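Local structure of cell division control protein 45 cdc45 putative (6CC2) at residues Gln26-Pro31 / Val80-Cys85; Asp34-Tyr39 / Gln376-Gly381. The protein probably serves in DNA replication as the Cdc45 subunit of the CMG helicase, together with Mcm2-7 and GINS. All blocks are in the same frame, centred on the assembly; numbering follows the deposited sequence.

Contacts 1 and 2 have centres about 10 Å apart: contact 1 pairs two inner strands of the parallel sheet, and contact 2 pairs two helices, 33-48 and 374-385, packed against the face of that sheet bearing L27 and V29. Along the chain their segments alternate: 26-31, 34-39, 80-85, then 376-381 much later. Strand 24-29 runs into helix 33-48 through a short turn, and that helix lies over contact 1: A35 packs on V29 and I83, and Y39 on L27. I36 and the same Y39 meet helix 374-385. Through contact 2 a helix more than 330 residues later in the chain is thus packed on the N-terminal alpha/beta sheet.

Contact 1: Gln26-Pro31 / Val80-Cys85; sequences QLYVSP and VFFIDC
With nearly the same first torsion (chi1 -65° and -61°), CG opposite the carbonyl carbon, and paired in register on one face, Y28 and F82 leave the sheet side by side. F82 turns its edge to the face of Y28 in a T-shaped stack, planes at 82°, with CE1 of F82 3.6 Å from CD1 of Y28 near the ring's rim. V80 CG1 adds to this cluster, 3.9 Å from CE1 of Y28. The Y28 hydroxyl donates to OE1 of Q26 (2.7 Å) from above the amide's carbonyl plane. Q26-V29 and V80-I83 lie on adjacent inner strands of a six-stranded parallel sheet, consistent with the Rossmann-like core of the DHH (RecJ-like) superfamily, to which Cdc45 is related. Parallel ladder bonds run from F81 N to Q26 O, from Y28 N to F81 O and from I83 N to Y28 O. On the opposite face L27 CD2 meets I83 CD1 at 3.9 Å, below helix 33-48, whereas Y28 faces helix 61-71. Where the strands end, I83 O takes two bonds from S30: one from N at 3.3 Å and one from OG at 2.9 Å, the latter on a lone pair. The D84 carboxylate beside S30 is held by S108 and T32.

Contact 2: Asp34-Tyr39 / Gln376-Gly381; sequences DAIVCY and QQFWEG. With EDO (1,2-ethanediol), chain J.
I36 is the first residue of segment 34-39 to reach across, sliding past F378 in the opposite direction. Its CG1 lies 4.0 Å from CD1 of F378, and the extended chain (chi2 -177°) carries CD1 on to the CA of G381, 4.2 Å away, where the glycine presents bare backbone to the methyl. One turn later comes Y39. The edge of F378 points at the face of this ring in a T-shaped stack, planes perpendicular and centroids 5.3 Å apart; CZ of F378 approaches CD1 of Y39 to 3.8 Å. F378 also covers the centre of the W379 indole with CE2. The Y39 hydroxyl passes CH2 of W379 at 3.9 Å and makes a short hydrogen bond, 2.5 Å, to O1 of an ethanediol probably left from crystallisation. That diol is also hydrogen-bonded to E47 OE2 and H53 NE2. The axes of the two segments approach to 10.5 Å and cross at 68°. On the sheet side, Y39 and F378 both touch V29 of strand 24-29 and A55 of strand 53-57, while I36 also touches W374, F382 and L385 of helix 374-385.

Contact 1: Gln26-Pro31 / Val80-Cys85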
ATOM      1  N   GLN A  26     -15.850 -17.331   1.406  1.00 24.67           N
ATOM      2  CA  GLN A  26     -14.505 -17.151   1.920  1.00 26.46           C
ATOM      3  C   GLN A  26     -13.819 -16.100   1.062  1.00 23.25           C
ATOM      4  O   GLN A  26     -13.759 -16.239  -0.166  1.00 26.17           O
ATOM      5  CB  GLN A  26     -13.747 -18.475   1.859  1.00 33.20           C
ATOM      6  CG  GLN A  26     -12.769 -18.696   2.951  1.00 37.32           C
ATOM      7  CD  GLN A  26     -12.107 -20.046   2.820  1.00 32.58           C
ATOM      8  OE1 GLN A  26     -12.032 -20.590   1.718  1.00 31.72           O
ATOM      9  NE2 GLN A  26     -11.607 -20.579   3.920  1.00 32.33           N
ATOM     10  N   LEU A  27     -13.299 -15.045   1.696  1.00 20.70           N
ATOM     11  CA  LEU A  27     -12.632 -13.976   0.975  1.00 22.29           C
ATOM     12  C   LEU A  27     -11.166 -13.938   1.370  1.00 23.02           C
ATOM     13  O   LEU A  27     -10.846 -13.711   2.538  1.00 22.45           O
ATOM     14  CB  LEU A  27     -13.303 -12.622   1.263  1.00 23.93           C
ATOM     15  CG  LEU A  27     -14.772 -12.561   0.830  1.00 28.05           C
ATOM     16  CD1 LEU A  27     -15.683 -12.804   2.023  1.00 29.50           C
ATOM     17  CD2 LEU A  27     -15.080 -11.249   0.150  1.00 29.38           C
ATOM     18  N   TYR A  28     -10.294 -14.202   0.404  1.00 20.78           N
ATOM     19  CA  TYR A  28      -8.848 -14.192   0.595  1.00 18.83           C
ATOM     20  C   TYR A  28      -8.329 -12.788   0.279  1.00 19.41           C
ATOM     21  O   TYR A  28      -8.528 -12.279  -0.822  1.00 20.67           O
ATOM     22  CB  TYR A  28      -8.197 -15.232  -0.321  1.00 18.55           C
ATOM     23  CG  TYR A  28      -8.548 -16.672  -0.030  1.00 19.84           C
ATOM     24  CD1 TYR A  28      -9.854 -17.135  -0.148  1.00 23.01           C
ATOM     25  CD2 TYR A  28      -7.576 -17.576   0.348  1.00 21.27           C
ATOM     26  CE1 TYR A  28     -10.175 -18.455   0.130  1.00 25.18           C
ATOM     27  CE2 TYR A  28      -7.873 -18.902   0.610  1.00 22.84           C
ATOM     28  CZ  TYR A  28      -9.180 -19.334   0.505  1.00 27.21           C
ATOM     29  OH  TYR A  28      -9.470 -20.649   0.773  1.00 28.56           O
ATOM     30  N   VAL A  29      -7.669 -12.171   1.255  1.00 16.16           N
ATOM     31  CA  VAL A  29      -7.353 -10.755   1.208  1.00 16.59           C
ATOM     32  C   VAL A  29      -5.842 -10.603   1.243  1.00 16.63           C
ATOM     33  O   VAL A  29      -5.205 -10.999   2.220  1.00 17.71           O
ATOM     34  CB  VAL A  29      -7.999  -9.999   2.370  1.00 19.35           C
ATOM     35  CG1 VAL A  29      -7.758  -8.506   2.222  1.00 20.40           C
ATOM     36  CG2 VAL A  29      -9.483 -10.305   2.449  1.00 20.61           C
ATOM     37  N   SER A  30      -5.293 -10.060   0.193  1.00 18.00           N
ATOM     38  CA  SER A  30      -3.866  -9.735   0.168  1.00 20.13           C
ATOM     39  C   SER A  30      -3.596  -8.432   0.929  1.00 18.95           C
ATOM     40  O   SER A  30      -4.512  -7.657   1.196  1.00 17.19           O
ATOM     41  CB  SER A  30      -3.408  -9.663  -1.271  1.00 22.45           C
ATOM     42  OG  SER A  30      -4.018  -8.588  -1.939  1.00 26.87           O
ATOM     43  N   PRO A  31      -2.332  -8.176   1.305  1.00 17.67           N
ATOM     44  CA  PRO A  31      -2.051  -7.107   2.297  1.00 19.05           C
ATOM     45  C   PRO A  31      -1.927  -5.706   1.710  1.00 19.25           C
ATOM     46  O   PRO A  31      -0.860  -5.086   1.692  1.00 19.73           O
ATOM     47  CB  PRO A  31      -0.734  -7.564   2.930  1.00 23.74           C
ATOM     48  CG  PRO A  31      -0.336  -8.848   2.249  1.00 28.47           C
ATOM     49  CD  PRO A  31      -1.142  -9.003   1.025  1.00 23.71           C
ATOM     50  N   VAL A  80     -15.474 -18.596  -3.172  1.00 23.49           N
ATOM     51  CA  VAL A  80     -14.274 -17.894  -2.720  1.00 26.45           C
ATOM     52  C   VAL A  80     -14.085 -16.654  -3.580  1.00 26.01           C
ATOM     53  O   VAL A  80     -14.338 -16.673  -4.792  1.00 23.47           O
ATOM     54  CB  VAL A  80     -13.012 -18.785  -2.769  1.00 26.52           C
ATOM     55  CG1 VAL A  80     -13.210 -19.982  -1.884  1.00 23.01           C
ATOM     56  CG2 VAL A  80     -12.685 -19.188  -4.201  1.00 30.44           C
ATOM     57  N   PHE A  81     -13.654 -15.575  -2.935  1.00 23.84           N
ATOM     58  CA  PHE A  81     -13.189 -14.364  -3.595  1.00 22.47           C
ATOM     59  C   PHE A  81     -11.704 -14.213  -3.298  1.00 22.02           C
ATOM     60  O   PHE A  81     -11.296 -14.338  -2.142  1.00 24.10           O
ATOM     61  CB  PHE A  81     -13.923 -13.128  -3.070  1.00 21.74           C
ATOM     62  CG  PHE A  81     -15.308 -13.000  -3.563  1.00 21.30           C
ATOM     63  CD1 PHE A  81     -16.347 -13.694  -2.953  1.00 24.65           C
ATOM     64  CD2 PHE A  81     -15.603 -12.166  -4.641  1.00 21.46           C
ATOM     65  CE1 PHE A  81     -17.647 -13.549  -3.402  1.00 25.44           C
ATOM     66  CE2 PHE A  81     -16.909 -12.035  -5.088  1.00 21.85           C
ATOM     67  CZ  PHE A  81     -17.919 -12.734  -4.476  1.00 25.39           C
ATOM     68  N   PHE A  82     -10.913 -13.959  -4.332  1.00 18.36           N
ATOM     69  CA  PHE A  82      -9.509 -13.599  -4.202  1.00 20.81           C
ATOM     70  C   PHE A  82      -9.409 -12.104  -4.468  1.00 21.06           C
ATOM     71  O   PHE A  82      -9.806 -11.629  -5.548  1.00 19.49           O
ATOM     72  CB  PHE A  82      -8.652 -14.393  -5.183  1.00 21.19           C
ATOM     73  CG  PHE A  82      -8.717 -15.892  -4.986  1.00 25.23           C
ATOM     74  CD1 PHE A  82      -8.787 -16.443  -3.715  1.00 30.81           C
ATOM     75  CD2 PHE A  82      -8.720 -16.738  -6.071  1.00 28.73           C
ATOM     76  CE1 PHE A  82      -8.841 -17.818  -3.531  1.00 31.63           C
ATOM     77  CE2 PHE A  82      -8.769 -18.119  -5.895  1.00 26.52           C
ATOM     78  CZ  PHE A  82      -8.830 -18.661  -4.616  1.00 25.45           C
ATOM     79  N   ILE A  83      -8.921 -11.357  -3.474  1.00 18.78           N
ATOM     80  CA  ILE A  83      -8.914  -9.892  -3.525  1.00 17.79           C
ATOM     81  C   ILE A  83      -7.480  -9.381  -3.657  1.00 19.86           C
ATOM     82  O   ILE A  83      -6.646  -9.590  -2.768  1.00 20.14           O
ATOM     83  CB  ILE A  83      -9.607  -9.302  -2.286  1.00 18.25           C
ATOM     84  CG1 ILE A  83     -11.066  -9.768  -2.236  1.00 21.64           C
ATOM     85  CG2 ILE A  83      -9.515  -7.780  -2.286  1.00 19.03           C
ATOM     86  CD1 ILE A  83     -11.814  -9.343  -0.981  1.00 27.72           C
ATOM     87  N   ASP A  84      -7.234  -8.674  -4.768  1.00 19.73           N
ATOM     88  CA  ASP A  84      -5.949  -8.025  -5.110  1.00 20.42           C
ATOM     89  C   ASP A  84      -4.823  -9.039  -5.252  1.00 22.37           C
ATOM     90  O   ASP A  84      -3.656  -8.722  -5.102  1.00 22.17           O
ATOM     91  CB  ASP A  84      -5.577  -6.908  -4.129  1.00 20.85           C
ATOM     92  CG  ASP A  84      -5.095  -5.624  -4.851  1.00 28.93           C
ATOM     93  OD1 ASP A  84      -5.143  -5.574  -6.102  1.00 26.97           O
ATOM     94  OD2 ASP A  84      -4.679  -4.655  -4.169  1.00 30.16           O
ATOM     95  N   CYS A  85      -5.176 -10.278  -5.581  1.00 19.78           N
ATOM     96  CA  CYS A  85      -4.221 -11.307  -5.945  1.00 21.78           C
ATOM     97  C   CYS A  85      -4.928 -12.311  -6.849  1.00 21.41           C
ATOM     98  O   CYS A  85      -6.151 -12.264  -7.013  1.00 21.95           O
ATOM     99  CB  CYS A  85      -3.646 -12.007  -4.713  1.00 22.43           C
ATOM    100  SG  CYS A  85      -4.873 -12.861  -3.683  1.00 22.22           S
TER

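Contact 2: Asp34-Tyr39 / Gln376-Gly381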
ATOM      1  N   ASP A  34      -6.325  -1.108  -0.042  1.00 18.05           N
ATOM      2  CA  ASP A  34      -7.367  -1.264  -1.073  1.00 18.69           C
ATOM      3  C   ASP A  34      -8.078  -2.603  -0.944  1.00 17.64           C
ATOM      4  O   ASP A  34      -9.306  -2.689  -1.075  1.00 17.80           O
ATOM      5  CB  ASP A  34      -6.717  -1.114  -2.452  1.00 19.64           C
ATOM      6  CG  ASP A  34      -7.713  -0.868  -3.574  1.00 21.87           C
ATOM      7  OD1 ASP A  34      -8.861  -0.405  -3.348  1.00 19.56           O
ATOM      8  OD2 ASP A  34      -7.305  -1.115  -4.730  1.00 21.24           O
ATOM      9  N   ALA A  35      -7.331  -3.669  -0.684  1.00 16.57           N
ATOM     10  CA  ALA A  35      -7.948  -4.973  -0.499  1.00 16.23           C
ATOM     11  C   ALA A  35      -8.868  -4.987   0.717  1.00 16.35           C
ATOM     12  O   ALA A  35      -9.954  -5.571   0.655  1.00 18.36           O
ATOM     13  CB  ALA A  35      -6.881  -6.060  -0.372  1.00 16.92           C
ATOM     14  N   ILE A  36      -8.472  -4.337   1.813  1.00 14.81           N
ATOM     15  CA  ILE A  36      -9.351  -4.268   2.985  1.00 14.42           C
ATOM     16  C   ILE A  36     -10.626  -3.512   2.633  1.00 16.65           C
ATOM     17  O   ILE A  36     -11.738  -3.893   3.036  1.00 17.63           O
ATOM     18  CB  ILE A  36      -8.646  -3.628   4.183  1.00 17.76           C
ATOM     19  CG1 ILE A  36      -7.366  -4.403   4.544  1.00 20.40           C
ATOM     20  CG2 ILE A  36      -9.585  -3.601   5.418  1.00 17.64           C
ATOM     21  CD1 ILE A  36      -6.641  -3.868   5.769  1.00 22.27           C
ATOM     22  N   VAL A  37     -10.483  -2.416   1.882  1.00 16.37           N
ATOM     23  CA  VAL A  37     -11.655  -1.654   1.438  1.00 17.74           C
ATOM     24  C   VAL A  37     -12.604  -2.547   0.653  1.00 16.92           C
ATOM     25  O   VAL A  37     -13.823  -2.511   0.839  1.00 16.77           O
ATOM     26  CB  VAL A  37     -11.212  -0.443   0.600  1.00 18.32           C
ATOM     27  CG1 VAL A  37     -12.376   0.162  -0.165  1.00 18.04           C
ATOM     28  CG2 VAL A  37     -10.511   0.597   1.495  1.00 20.29           C
ATOM     29  N   CYS A  38     -12.062  -3.347  -0.281  1.00 17.70           N
ATOM     30  CA  CYS A  38     -12.904  -4.230  -1.073  1.00 18.26           C
ATOM     31  C   CYS A  38     -13.648  -5.210  -0.177  1.00 19.22           C
ATOM     32  O   CYS A  38     -14.876  -5.342  -0.262  1.00 21.20           O
ATOM     33  CB  CYS A  38     -12.040  -4.945  -2.116  1.00 20.50           C
ATOM     34  SG  CYS A  38     -12.939  -6.077  -3.205  1.00 20.17           S
ATOM     35  N   TYR A  39     -12.926  -5.867   0.729  1.00 18.43           N
ATOM     36  CA  TYR A  39     -13.569  -6.741   1.697  1.00 19.70           C
ATOM     37  C   TYR A  39     -14.679  -6.016   2.454  1.00 17.96           C
ATOM     38  O   TYR A  39     -15.766  -6.556   2.649  1.00 20.34           O
ATOM     39  CB  TYR A  39     -12.546  -7.273   2.697  1.00 17.26           C
ATOM     40  CG  TYR A  39     -13.155  -8.217   3.695  1.00 18.78           C
ATOM     41  CD1 TYR A  39     -13.717  -7.734   4.881  1.00 20.68           C
ATOM     42  CD2 TYR A  39     -13.226  -9.571   3.455  1.00 22.52           C
ATOM     43  CE1 TYR A  39     -14.304  -8.572   5.787  1.00 21.21           C
ATOM     44  CE2 TYR A  39     -13.808 -10.414   4.358  1.00 23.80           C
ATOM     45  CZ  TYR A  39     -14.357  -9.915   5.521  1.00 23.29           C
ATOM     46  OH  TYR A  39     -14.956 -10.767   6.442  1.00 25.21           O
ATOM     47  N   GLN A 376      -3.500 -11.232  11.874  1.00 23.75           N
ATOM     48  CA  GLN A 376      -4.044 -10.373  12.922  1.00 24.49           C
ATOM     49  C   GLN A 376      -4.191  -8.928  12.459  1.00 22.53           C
ATOM     50  O   GLN A 376      -5.212  -8.282  12.738  1.00 24.69           O
ATOM     51  CB  GLN A 376      -3.147 -10.409  14.158  1.00 33.81           C
ATOM     52  CG  GLN A 376      -2.960 -11.805  14.740  1.00 56.82           C
ATOM     53  CD  GLN A 376      -2.357 -11.788  16.130  1.00 73.19           C
ATOM     54  OE1 GLN A 376      -2.684 -12.630  16.963  1.00 71.98           O
ATOM     55  NE2 GLN A 376      -1.471 -10.826  16.388  1.00 83.57           N
ATOM     56  N   GLN A 377      -3.202  -8.409  11.737  1.00 19.87           N
ATOM     57  CA  GLN A 377      -3.218  -6.989  11.402  1.00 20.50           C
ATOM     58  C   GLN A 377      -4.319  -6.673  10.392  1.00 20.12           C
ATOM     59  O   GLN A 377      -4.819  -5.554  10.363  1.00 19.69           O
ATOM     60  CB  GLN A 377      -1.862  -6.528  10.852  1.00 20.96           C
ATOM     61  CG  GLN A 377      -0.745  -6.512  11.913  1.00 23.73           C
ATOM     62  CD  GLN A 377      -1.152  -5.821  13.187  1.00 27.45           C
ATOM     63  OE1 GLN A 377      -1.239  -4.590  13.251  1.00 31.27           O
ATOM     64  NE2 GLN A 377      -1.429  -6.604  14.210  1.00 24.70           N
ATOM     65  N   PHE A 378      -4.730  -7.648   9.577  1.00 18.85           N
ATOM     66  CA  PHE A 378      -5.897  -7.423   8.723  1.00 17.85           C
ATOM     67  C   PHE A 378      -7.093  -6.913   9.534  1.00 19.32           C
ATOM     68  O   PHE A 378      -7.759  -5.950   9.132  1.00 19.02           O
ATOM     69  CB  PHE A 378      -6.293  -8.690   7.982  1.00 19.58           C
ATOM     70  CG  PHE A 378      -7.679  -8.618   7.417  1.00 20.44           C
ATOM     71  CD1 PHE A 378      -7.888  -7.993   6.195  1.00 19.47           C
ATOM     72  CD2 PHE A 378      -8.760  -9.141   8.107  1.00 20.97           C
ATOM     73  CE1 PHE A 378      -9.182  -7.880   5.682  1.00 19.19           C
ATOM     74  CE2 PHE A 378     -10.025  -9.042   7.610  1.00 18.62           C
ATOM     75  CZ  PHE A 378     -10.250  -8.422   6.398  1.00 18.98           C
ATOM     76  N   TRP A 379      -7.369  -7.548  10.678  1.00 19.77           N
ATOM     77  CA  TRP A 379      -8.536  -7.178  11.472  1.00 20.68           C
ATOM     78  C   TRP A 379      -8.357  -5.838  12.157  1.00 21.33           C
ATOM     79  O   TRP A 379      -9.326  -5.095  12.323  1.00 22.17           O
ATOM     80  CB  TRP A 379      -8.846  -8.289  12.486  1.00 21.87           C
ATOM     81  CG  TRP A 379      -9.451  -9.462  11.807  1.00 24.20           C
ATOM     82  CD1 TRP A 379      -8.891 -10.687  11.622  1.00 27.05           C
ATOM     83  CD2 TRP A 379     -10.734  -9.510  11.174  1.00 25.11           C
ATOM     84  NE1 TRP A 379      -9.746 -11.500  10.922  1.00 27.46           N
ATOM     85  CE2 TRP A 379     -10.892 -10.804  10.641  1.00 26.88           C
ATOM     86  CE3 TRP A 379     -11.768  -8.578  11.003  1.00 26.42           C
ATOM     87  CZ2 TRP A 379     -12.042 -11.194   9.957  1.00 30.19           C
ATOM     88  CZ3 TRP A 379     -12.908  -8.970  10.327  1.00 32.49           C
ATOM     89  CH2 TRP A 379     -13.037 -10.263   9.816  1.00 29.93           C
ATOM     90  N   GLU A 380      -7.126  -5.496  12.540  1.00 20.27           N
ATOM     91  CA  GLU A 380      -6.870  -4.163  13.061  1.00 20.94           C
ATOM     92  C   GLU A 380      -7.130  -3.103  12.000  1.00 18.49           C
ATOM     93  O   GLU A 380      -7.671  -2.028  12.303  1.00 21.68           O
ATOM     94  CB  GLU A 380      -5.442  -4.068  13.585  1.00 24.68           C
ATOM     95  CG  GLU A 380      -5.143  -4.993  14.756  1.00 31.16           C
ATOM     96  CD  GLU A 380      -6.005  -4.683  15.982  1.00 49.16           C
ATOM     97  OE1 GLU A 380      -6.306  -3.494  16.222  1.00 52.09           O
ATOM     98  OE2 GLU A 380      -6.386  -5.631  16.698  1.00 56.70           O
ATOM     99  N   GLY A 381      -6.693  -3.359  10.760  1.00 17.49           N
ATOM    100  CA  GLY A 381      -6.928  -2.404   9.689  1.00 19.55           C
ATOM    101  C   GLY A 381      -8.404  -2.279   9.356  1.00 21.50           C
ATOM    102  O   GLY A 381      -8.905  -1.180   9.122  1.00 20.86           O
TER
HETATM  103  C1  EDO J 609     -16.629  -8.725   9.068  1.00 47.90           C
HETATM  104  O1  EDO J 609     -16.471  -9.912   8.278  1.00 38.63           O
HETATM  105  C2  EDO J 609     -17.849  -7.960   8.578  1.00 59.98           C
HETATM  106  O2  EDO J 609     -18.997  -8.821   8.599  1.00 61.43           O